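Local coordinates for binding domain (Hc) of Paraclostridial Mosquitocidal Protein 1 (Paraclostridium bifermentans, PDB 6HOX), which forms the receptor-binding part of a botulinum-like neurotoxin that targets Anopheles mosquitoes, and is responsible for host nerve cell targeting, at residues Tyr306-Gly311 and Tyr436-Asp441; Gly272-Ser277 and Tyr289-Arg294; Glu315-Ile320 and Val337-Tyr342. All coordinates share one frame; numbering follows the deposited sequence.

Interaction 1: Tyr306-Gly311 and Tyr436-Asp441; sequences YLYHKG and YFVSED
In the trefoil-family C-terminal receptor-binding region, the loop bearing L307, Y308 and K310 after strand 302-305 lies against V438 at the end of strand 435-438 and E440 and D441 just beyond it. Y308 carries most of the contact. Its hydroxyl oxygen receives a nearly straight hydrogen bond from the backbone of D441 (N to Y308 OH 3.0 Å, 168° at the hydrogen) and is bonded also to the carbonyl of W444, so two backbone partners fix the far end of a buried ring. E440 covers one face of that ring: its CG sits 4.1 Å from the Y308 centroid, and its carboxylate is stacked at 27° to the ring plane. With CG anti to the backbone N (chi1 -175°), the E440 chain runs extended across the ring and delivers the carboxylate to K310. There the NZ of K310 meets OE2 of E440 at 2.9 Å on the syn lone pair, and a weaker bond to OE1 completes the salt bridge; both residues are exposed to solvent. Apart from the polar bonds, CD1 of L307 touches CG1 of V438 (4.0 Å). The contact ties an inter-strand loop to the chain's last strand in the beta-trefoil fold of clostridial neurotoxin receptor-binding domains.

Interaction 2: Gly272-Ser277 and Tyr289-Arg294; sequences GGPLRS and YISRMR
R276 and Y289 face each other as a hydrogen-bonded pair in the antiparallel beta hairpin made by strands 275-280 and 285-291, and the contact extends past the strand ends into the segments that frame its open end. Backbone bonds set the register. R276 N gives to Y289 O and Y289 N to R276 O, both at 2.8 Å. One step on, L275 and I290 form the non-hydrogen-bonded pair, and S291 N then reaches P274 O at 3.0 Å. Beyond the regular strands, R294 N donates to G272 O at 2.7 Å, approaching from above the carbonyl plane (61° out of it). S291 O is buried by the contact with no partner in the model.

Among the apolar contacts, CD1 of L275 meets CD1 of I290 at 4.1 Å on their shared face of the sheet. Before the strand, the pyrrolidine ring of P274 sets CG against CB of S291 and across the CD of R294, whose guanidinium bonds to H309.

The aromatic and cationic contacts centre on R276. Y289 places its CG between the backbone N and carbonyl carbon (chi1 68°), which swings the ring over the neighbouring strand, and CB of R276 lies 4.0 Å from the ring centroid, over a face. The two side chains then run alongside each other, guanidinium and ring planes 33° apart. OH of Y289 hovers over a guanidinium face, 3.4 Å from NE of R276, but poorly angled for a bond; that nitrogen makes a salt bridge with D313.

Sulfur supplies the last link: SD of M293, on a chain bent at chi2 and chi3, accepts a weak hydrogen bond from G272 N at 3.2 Å.

Interaction 3: Glu315-Ile320 and Val337-Tyr342; sequences EKVKII and VKFENY
The F339 ring carries CG1 of V317 squarely over the centre of one face, 4.0 Å from the centroid and only 7° off the normal; OE1 of E315 and O of V337 lie in plane at its edges. CB of E315 comes in obliquely, 3.8 Å from CD2 of F339. The E315 carboxylate lies within 18° of parallel to the Y342 ring, OE2 being 3.7 Å from CE2 of Y342, whose OH bonds to S277 OG of the neighbouring hairpin; the E315 carboxylate also approaches that hydroxyl, but so closely that a bond there is doubtful. V317 packs in addition on V337 (CB to CG1 3.7 Å), making one buried apolar face, joined by L275 and M265.

The backbones pair antiparallel. K318 and K338 form the hydrogen-bonded pair, K338 N to K318 O at 2.8 Å and K318 N to K338 O at 2.9 Å. E340 N donates to K316 O, extending the pairing into the turn, where a water donates to the same K316 O and accepts from N341 N.

Charges gather on the more exposed face. E340 folds back at its second torsion (chi2 -65°), laying its carboxylate across the methylenes of K318. NZ of K318 forms a long salt bridge with OE1 of E340 at 3.6 Å, while NZ of K338 bridges OE2 of E340 at 3.4 Å. A single carboxylate between two lysines probably offsets their mutual repulsion.

Strand 316-320 pairs along its other side with strand 263-267, so the contact joins neighbouring antiparallel strands, apolar inside and charged outside, as in the beta-trefoil fold of clostridial neurotoxin receptor-binding domains.

How the interactions relate
The three contacts illustrate how one trefoil-family domain is knitted from pairings both near and far in sequence. Interactions 1 and 2, with centres about 12 Å apart, meet at H309, whose ND1 lies 2.8 Å from NH1 of R294, and at Y306, whose N lies 3.1 Å from O of R294, both probable hydrogen bonds. Interactions 2 and 3, about 15 Å apart, share a probable hydrogen bond between OH of Y342 and OG of S277 (2.6 Å) and an apolar junction, CD2 of L275 resting 3.8 Å from CE2 of F339. Interactions 1 and 3 touch through F437, whose CE1 is 4.0 Å from CG2 of V317. In sequence, interaction 3 is nested within the long loop that interaction 1 closes, whereas interaction 2 precedes both.

Interaction 1: Tyr306-Gly311 and Tyr436-Asp441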
loop_
_atom_site.group_PDB
_atom_site.type_symbol
_atom_site.label_atom_id
_atom_site.label_comp_id
_atom_site.label_asym_id
_atom_site.label_seq_id
_atom_site.Cartn_x
_atom_site.Cartn_y
_atom_site.Cartn_z
ATOM N N TYR A 306 3.678 -5.414 -15.571
ATOM C CA TYR A 306 5.031 -4.970 -15.359
ATOM C C TYR A 306 4.996 -3.550 -14.782
ATOM O O TYR A 306 4.224 -2.719 -15.253
ATOM C CB TYR A 306 5.822 -4.965 -16.672
ATOM C CG TYR A 306 6.331 -6.310 -17.113
ATOM C CD1 TYR A 306 7.530 -6.803 -16.638
ATOM C CD2 TYR A 306 5.614 -7.083 -18.017
ATOM C CE1 TYR A 306 7.997 -8.045 -17.031
ATOM C CE2 TYR A 306 6.073 -8.320 -18.434
ATOM C CZ TYR A 306 7.269 -8.803 -17.936
ATOM O OH TYR A 306 7.722 -10.033 -18.316
ATOM N N LEU A 307 5.858 -3.280 -13.795
ATOM C CA LEU A 307 6.031 -1.929 -13.243
ATOM C C LEU A 307 7.414 -1.368 -13.580
ATOM O O LEU A 307 7.560 -0.151 -13.661
ATOM C CB LEU A 307 5.874 -1.953 -11.718
ATOM C CG LEU A 307 4.569 -2.529 -11.172
ATOM C CD1 LEU A 307 4.570 -2.469 -9.662
ATOM C CD2 LEU A 307 3.365 -1.809 -11.731
ATOM N N TYR A 308 8.428 -2.238 -13.687
ATOM C CA TYR A 308 9.825 -1.800 -13.840
ATOM C C TYR A 308 10.260 -1.827 -15.324
ATOM O O TYR A 308 11.101 -1.016 -15.736
ATOM C CB TYR A 308 10.782 -2.673 -13.020
ATOM C CG TYR A 308 10.455 -2.956 -11.565
ATOM C CD1 TYR A 308 9.720 -2.089 -10.766
ATOM C CD2 TYR A 308 10.953 -4.102 -10.964
ATOM C CE1 TYR A 308 9.451 -2.382 -9.430
ATOM C CE2 TYR A 308 10.711 -4.399 -9.632
ATOM C CZ TYR A 308 9.970 -3.531 -8.852
ATOM O OH TYR A 308 9.751 -3.849 -7.544
ATOM N N HIS A 309 9.738 -2.792 -16.100
ATOM C CA HIS A 309 10.022 -2.990 -17.551
ATOM C C HIS A 309 11.533 -3.056 -17.812
ATOM O O HIS A 309 12.050 -2.377 -18.702
ATOM C CB HIS A 309 9.368 -1.893 -18.401
ATOM C CG HIS A 309 7.910 -1.712 -18.131
ATOM N ND1 HIS A 309 6.954 -2.522 -18.691
ATOM C CD2 HIS A 309 7.254 -0.845 -17.322
ATOM C CE1 HIS A 309 5.766 -2.140 -18.274
ATOM N NE2 HIS A 309 5.924 -1.117 -17.422
ATOM N N LYS A 310 12.237 -3.880 -17.034
ATOM C CA LYS A 310 13.690 -3.996 -17.154
ATOM C C LYS A 310 14.038 -4.533 -18.546
ATOM O O LYS A 310 13.314 -5.341 -19.113
ATOM C CB LYS A 310 14.237 -4.853 -16.011
ATOM C CG LYS A 310 14.011 -4.234 -14.639
ATOM C CD LYS A 310 14.950 -4.722 -13.564
ATOM C CE LYS A 310 15.402 -3.616 -12.635
ATOM N NZ LYS A 310 16.313 -4.137 -11.587
ATOM N N GLY A 311 15.132 -4.019 -19.107
ATOM C CA GLY A 311 15.521 -4.289 -20.482
ATOM C C GLY A 311 14.652 -3.565 -21.505
ATOM O O GLY A 311 14.398 -4.111 -22.574
ATOM N N TYR A 436 0.552 7.338 -10.424
ATOM C CA TYR A 436 1.347 6.657 -9.429
ATOM C C TYR A 436 2.837 6.843 -9.713
ATOM O O TYR A 436 3.282 6.878 -10.883
ATOM C CB TYR A 436 1.097 5.146 -9.425
ATOM C CG TYR A 436 -0.271 4.675 -9.021
ATOM C CD1 TYR A 436 -0.648 4.558 -7.691
ATOM C CD2 TYR A 436 -1.160 4.226 -9.980
ATOM C CE1 TYR A 436 -1.882 4.040 -7.325
ATOM C CE2 TYR A 436 -2.415 3.752 -9.632
ATOM C CZ TYR A 436 -2.776 3.646 -8.302
ATOM O OH TYR A 436 -4.021 3.160 -7.993
ATOM N N PHE A 437 3.619 6.865 -8.628
ATOM C CA PHE A 437 5.059 6.772 -8.693
ATOM C C PHE A 437 5.511 5.489 -7.976
ATOM O O PHE A 437 5.165 5.278 -6.820
ATOM C CB PHE A 437 5.671 8.036 -8.092
ATOM C CG PHE A 437 5.361 9.284 -8.868
ATOM C CD1 PHE A 437 6.108 9.629 -9.980
ATOM C CD2 PHE A 437 4.279 10.086 -8.519
ATOM C CE1 PHE A 437 5.794 10.771 -10.711
ATOM C CE2 PHE A 437 3.980 11.235 -9.239
ATOM C CZ PHE A 437 4.748 11.584 -10.324
ATOM N N VAL A 438 6.293 4.652 -8.678
ATOM C CA VAL A 438 6.755 3.344 -8.202
ATOM C C VAL A 438 8.286 3.327 -8.163
ATOM O O VAL A 438 8.921 3.665 -9.148
ATOM C CB VAL A 438 6.292 2.189 -9.119
ATOM C CG1 VAL A 438 6.549 0.835 -8.466
ATOM C CG2 VAL A 438 4.840 2.296 -9.527
ATOM N N SER A 439 8.835 2.802 -7.068
ATOM C CA SER A 439 10.247 2.511 -6.865
ATOM C C SER A 439 10.401 0.989 -6.766
ATOM O O SER A 439 9.474 0.301 -6.309
ATOM C CB SER A 439 10.751 3.185 -5.608
ATOM O OG SER A 439 9.832 2.972 -4.523
ATOM N N GLU A 440 11.546 0.464 -7.222
ATOM C CA GLU A 440 11.860 -0.956 -7.114
ATOM C C GLU A 440 11.894 -1.354 -5.632
ATOM O O GLU A 440 12.411 -0.627 -4.798
ATOM C CB GLU A 440 13.192 -1.226 -7.817
ATOM C CG GLU A 440 13.572 -2.692 -7.877
ATOM C CD GLU A 440 14.428 -3.097 -9.072
ATOM O OE1 GLU A 440 14.809 -2.196 -9.872
ATOM O OE2 GLU A 440 14.705 -4.319 -9.209
ATOM N N ASP A 441 11.330 -2.519 -5.320
ATOM C CA ASP A 441 11.290 -3.065 -3.969
ATOM C C ASP A 441 11.470 -4.584 -4.063
ATOM O O ASP A 441 10.958 -5.243 -4.953
ATOM C CB ASP A 441 9.970 -2.716 -3.254
ATOM C CG ASP A 441 9.864 -3.263 -1.838
ATOM O OD1 ASP A 441 10.490 -2.677 -0.945
ATOM O OD2 ASP A 441 9.175 -4.281 -1.640
#

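Interaction 2: Gly272-Ser277 and Tyr289-Arg294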
loop_
_atom_site.group_PDB
_atom_site.type_symbol
_atom_site.label_atom_id
_atom_site.label_comp_id
_atom_site.label_asym_id
_atom_site.label_seq_id
_atom_site.Cartn_x
_atom_site.Cartn_y
_atom_site.Cartn_z
ATOM N N GLY A 272 0.134 -1.579 -16.428
ATOM C CA GLY A 272 1.248 -2.251 -17.093
ATOM C C GLY A 272 1.788 -1.499 -18.305
ATOM O O GLY A 272 2.677 -2.009 -19.017
ATOM N N GLY A 273 1.297 -0.279 -18.540
ATOM C CA GLY A 273 1.754 0.555 -19.674
ATOM C C GLY A 273 3.004 1.350 -19.308
ATOM O O GLY A 273 2.963 2.186 -18.417
ATOM N N PRO A 274 4.169 1.112 -19.951
ATOM C CA PRO A 274 5.391 1.841 -19.604
ATOM C C PRO A 274 5.410 3.272 -20.169
ATOM O O PRO A 274 5.032 3.475 -21.315
ATOM C CB PRO A 274 6.482 0.983 -20.268
ATOM C CG PRO A 274 5.804 0.405 -21.494
ATOM C CD PRO A 274 4.375 0.147 -21.046
ATOM N N LEU A 275 5.846 4.246 -19.362
ATOM C CA LEU A 275 6.034 5.616 -19.836
ATOM C C LEU A 275 7.273 5.620 -20.740
ATOM O O LEU A 275 8.382 5.257 -20.320
ATOM C CB LEU A 275 6.178 6.565 -18.643
ATOM C CG LEU A 275 6.547 8.016 -18.950
ATOM C CD1 LEU A 275 5.386 8.780 -19.564
ATOM C CD2 LEU A 275 7.007 8.719 -17.692
ATOM N N ARG A 276 7.047 5.996 -22.003
ATOM C CA ARG A 276 8.100 6.083 -23.024
ATOM C C ARG A 276 8.106 7.509 -23.603
ATOM O O ARG A 276 7.263 8.344 -23.240
ATOM C CB ARG A 276 7.885 4.996 -24.084
ATOM C CG ARG A 276 7.935 3.575 -23.537
ATOM C CD ARG A 276 7.642 2.508 -24.581
ATOM N NE ARG A 276 8.646 2.506 -25.638
ATOM C CZ ARG A 276 8.720 1.610 -26.616
ATOM N NH1 ARG A 276 7.806 0.654 -26.694
ATOM N NH2 ARG A 276 9.705 1.669 -27.500
ATOM N N SER A 277 9.084 7.786 -24.473
ATOM C CA SER A 277 9.154 9.056 -25.198
ATOM C C SER A 277 9.625 8.819 -26.637
ATOM O O SER A 277 10.298 7.841 -26.943
ATOM C CB SER A 277 10.041 10.047 -24.506
ATOM O OG SER A 277 11.384 9.609 -24.509
ATOM N N TYR A 289 4.725 9.357 -23.824
ATOM C CA TYR A 289 3.455 8.665 -24.024
ATOM C C TYR A 289 3.424 7.399 -23.150
ATOM O O TYR A 289 4.468 6.902 -22.730
ATOM C CB TYR A 289 3.249 8.368 -25.517
ATOM C CG TYR A 289 4.194 7.346 -26.101
ATOM C CD1 TYR A 289 5.474 7.699 -26.490
ATOM C CD2 TYR A 289 3.815 6.022 -26.249
ATOM C CE1 TYR A 289 6.357 6.767 -27.012
ATOM C CE2 TYR A 289 4.685 5.076 -26.772
ATOM C CZ TYR A 289 5.960 5.451 -27.153
ATOM O OH TYR A 289 6.820 4.518 -27.671
ATOM N N ILE A 290 2.216 6.905 -22.847
ATOM C CA ILE A 290 2.068 5.598 -22.205
ATOM C C ILE A 290 1.903 4.560 -23.318
ATOM O O ILE A 290 1.031 4.680 -24.169
ATOM C CB ILE A 290 0.896 5.554 -21.202
ATOM C CG1 ILE A 290 0.981 6.667 -20.157
ATOM C CG2 ILE A 290 0.830 4.196 -20.515
ATOM C CD1 ILE A 290 2.058 6.434 -19.123
ATOM N N SER A 291 2.778 3.556 -23.305
ATOM C CA SER A 291 2.743 2.490 -24.269
ATOM C C SER A 291 1.676 1.469 -23.866
ATOM O O SER A 291 1.114 1.556 -22.779
ATOM C CB SER A 291 4.094 1.861 -24.392
ATOM O OG SER A 291 4.184 1.094 -25.575
ATOM N N ARG A 292 1.432 0.489 -24.739
ATOM C CA ARG A 292 0.428 -0.541 -24.478
ATOM C C ARG A 292 0.813 -1.328 -23.216
ATOM O O ARG A 292 1.989 -1.459 -22.871
ATOM C CB ARG A 292 0.228 -1.440 -25.707
ATOM C CG ARG A 292 1.483 -2.149 -26.202
ATOM C CD ARG A 292 1.187 -3.158 -27.307
ATOM N NE ARG A 292 1.073 -2.577 -28.651
ATOM C CZ ARG A 292 -0.035 -2.582 -29.399
ATOM N NH1 ARG A 292 -1.164 -3.072 -28.915
ATOM N NH2 ARG A 292 -0.009 -2.101 -30.630
ATOM N N MET A 293 -0.216 -1.843 -22.538
ATOM C CA MET A 293 -0.113 -2.632 -21.314
ATOM C C MET A 293 0.807 -3.838 -21.557
ATOM O O MET A 293 0.604 -4.594 -22.494
ATOM C CB MET A 293 -1.513 -3.111 -20.915
ATOM C CG MET A 293 -1.562 -3.990 -19.668
ATOM S SD MET A 293 -2.101 -3.099 -18.193
ATOM C CE MET A 293 -3.803 -2.737 -18.622
ATOM N N ARG A 294 1.840 -3.984 -20.725
ATOM C CA ARG A 294 2.667 -5.184 -20.677
ATOM C C ARG A 294 2.321 -5.965 -19.403
ATOM O O ARG A 294 2.226 -5.367 -18.334
ATOM C CB ARG A 294 4.155 -4.824 -20.708
ATOM C CG ARG A 294 4.607 -4.071 -21.954
ATOM C CD ARG A 294 6.078 -3.682 -21.904
ATOM N NE ARG A 294 6.936 -4.844 -22.085
ATOM C CZ ARG A 294 7.745 -5.371 -21.171
ATOM N NH1 ARG A 294 7.955 -4.771 -20.009
ATOM N NH2 ARG A 294 8.335 -6.523 -21.429
#

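Interaction 3: Glu315-Ile320 and Val337-Tyr342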
loop_
_atom_site.group_PDB
_atom_site.type_symbol
_atom_site.label_atom_id
_atom_site.label_comp_id
_atom_site.label_asym_id
_atom_site.label_seq_id
_atom_site.Cartn_x
_atom_site.Cartn_y
_atom_site.Cartn_z
ATOM N N GLU A 315 10.961 5.312 -19.374
ATOM C CA GLU A 315 11.466 6.563 -18.836
ATOM C C GLU A 315 11.397 6.533 -17.313
ATOM O O GLU A 315 10.306 6.442 -16.746
ATOM C CB GLU A 315 10.636 7.746 -19.335
ATOM C CG GLU A 315 10.655 7.903 -20.845
ATOM C CD GLU A 315 11.995 8.279 -21.451
ATOM O OE1 GLU A 315 12.904 8.688 -20.703
ATOM O OE2 GLU A 315 12.115 8.178 -22.677
ATOM N N LYS A 316 12.559 6.655 -16.669
ATOM C CA LYS A 316 12.625 6.919 -15.245
ATOM C C LYS A 316 12.451 8.429 -15.020
ATOM O O LYS A 316 12.932 9.219 -15.832
ATOM C CB LYS A 316 13.960 6.425 -14.682
ATOM C CG LYS A 316 14.202 4.933 -14.863
ATOM C CD LYS A 316 13.544 4.097 -13.792
ATOM C CE LYS A 316 14.386 3.993 -12.537
ATOM N NZ LYS A 316 13.552 3.939 -11.314
ATOM N N VAL A 317 11.786 8.808 -13.914
ATOM C CA VAL A 317 11.574 10.230 -13.534
ATOM C C VAL A 317 11.972 10.482 -12.072
ATOM O O VAL A 317 11.941 9.597 -11.220
ATOM C CB VAL A 317 10.120 10.682 -13.774
ATOM C CG1 VAL A 317 9.651 10.359 -15.180
ATOM C CG2 VAL A 317 9.151 10.090 -12.752
ATOM N N LYS A 318 12.308 11.740 -11.798
ATOM C CA LYS A 318 12.478 12.257 -10.457
ATOM C C LYS A 318 11.622 13.506 -10.325
ATOM O O LYS A 318 11.539 14.303 -11.297
ATOM C CB LYS A 318 13.928 12.666 -10.193
ATOM C CG LYS A 318 14.882 11.515 -9.953
ATOM C CD LYS A 318 16.246 11.976 -9.510
ATOM C CE LYS A 318 17.159 10.823 -9.158
ATOM N NZ LYS A 318 18.519 11.314 -8.852
ATOM N N ILE A 319 11.036 13.689 -9.137
ATOM C CA ILE A 319 10.258 14.880 -8.792
ATOM C C ILE A 319 11.240 15.856 -8.139
ATOM O O ILE A 319 11.944 15.499 -7.211
ATOM C CB ILE A 319 9.065 14.534 -7.866
ATOM C CG1 ILE A 319 8.221 13.372 -8.399
ATOM C CG2 ILE A 319 8.220 15.768 -7.607
ATOM C CD1 ILE A 319 7.237 12.790 -7.395
ATOM N N ILE A 320 11.301 17.081 -8.658
ATOM C CA ILE A 320 12.293 18.058 -8.249
ATOM C C ILE A 320 11.587 19.358 -7.850
ATOM O O ILE A 320 10.653 19.804 -8.509
ATOM C CB ILE A 320 13.303 18.296 -9.384
ATOM C CG1 ILE A 320 14.015 17.001 -9.775
ATOM C CG2 ILE A 320 14.302 19.383 -9.000
ATOM C CD1 ILE A 320 14.924 16.480 -8.716
ATOM N N VAL A 337 8.696 17.319 -13.040
ATOM C CA VAL A 337 8.982 15.919 -13.298
ATOM C C VAL A 337 10.099 15.856 -14.342
ATOM O O VAL A 337 9.875 16.169 -15.527
ATOM C CB VAL A 337 7.718 15.177 -13.758
ATOM C CG1 VAL A 337 7.991 13.707 -13.998
ATOM C CG2 VAL A 337 6.572 15.374 -12.770
ATOM N N LYS A 338 11.282 15.457 -13.870
ATOM C CA LYS A 338 12.511 15.403 -14.630
ATOM C C LYS A 338 12.705 13.982 -15.163
ATOM O O LYS A 338 12.635 12.987 -14.413
ATOM C CB LYS A 338 13.677 15.813 -13.730
ATOM C CG LYS A 338 15.074 15.708 -14.326
ATOM C CD LYS A 338 16.124 16.020 -13.270
ATOM C CE LYS A 338 17.479 15.401 -13.536
ATOM N NZ LYS A 338 18.283 15.314 -12.290
ATOM N N PHE A 339 12.977 13.907 -16.464
ATOM C CA PHE A 339 13.210 12.658 -17.134
ATOM C C PHE A 339 14.711 12.340 -17.103
ATOM O O PHE A 339 15.492 12.943 -17.828
ATOM C CB PHE A 339 12.631 12.746 -18.541
ATOM C CG PHE A 339 11.140 12.567 -18.578
ATOM C CD1 PHE A 339 10.301 13.432 -17.888
ATOM C CD2 PHE A 339 10.575 11.528 -19.298
ATOM C CE1 PHE A 339 8.923 13.255 -17.915
ATOM C CE2 PHE A 339 9.198 11.350 -19.317
ATOM C CZ PHE A 339 8.379 12.212 -18.626
ATOM N N GLU A 340 15.070 11.355 -16.275
ATOM C CA GLU A 340 16.431 10.956 -15.945
ATOM C C GLU A 340 17.204 10.450 -17.177
ATOM O O GLU A 340 18.427 10.620 -17.245
ATOM C CB GLU A 340 16.393 9.858 -14.876
ATOM C CG GLU A 340 15.893 10.339 -13.518
ATOM C CD GLU A 340 16.791 11.365 -12.837
ATOM O OE1 GLU A 340 17.895 10.978 -12.387
ATOM O OE2 GLU A 340 16.389 12.555 -12.758
ATOM N N ASN A 341 16.514 9.801 -18.119
ATOM C CA ASN A 341 17.139 9.288 -19.352
ATOM C C ASN A 341 17.776 10.441 -20.148
ATOM O O ASN A 341 18.731 10.235 -20.869
ATOM C CB ASN A 341 16.150 8.548 -20.261
ATOM C CG ASN A 341 15.711 7.191 -19.747
ATOM O OD1 ASN A 341 16.157 6.728 -18.700
ATOM N ND2 ASN A 341 14.824 6.545 -20.483
ATOM N N TYR A 342 17.220 11.647 -20.020
ATOM C CA TYR A 342 17.636 12.814 -20.789
ATOM C C TYR A 342 18.529 13.754 -19.976
ATOM O O TYR A 342 19.198 14.615 -20.542
ATOM C CB TYR A 342 16.410 13.585 -21.270
ATOM C CG TYR A 342 15.601 12.873 -22.322
ATOM C CD1 TYR A 342 15.939 12.987 -23.659
ATOM C CD2 TYR A 342 14.502 12.091 -21.995
ATOM C CE1 TYR A 342 15.201 12.357 -24.647
ATOM C CE2 TYR A 342 13.756 11.445 -22.968
ATOM C CZ TYR A 342 14.111 11.580 -24.299
ATOM O OH TYR A 342 13.404 10.979 -25.291
HETATM O O HOH W 1 13.647 9.457 -18.516
#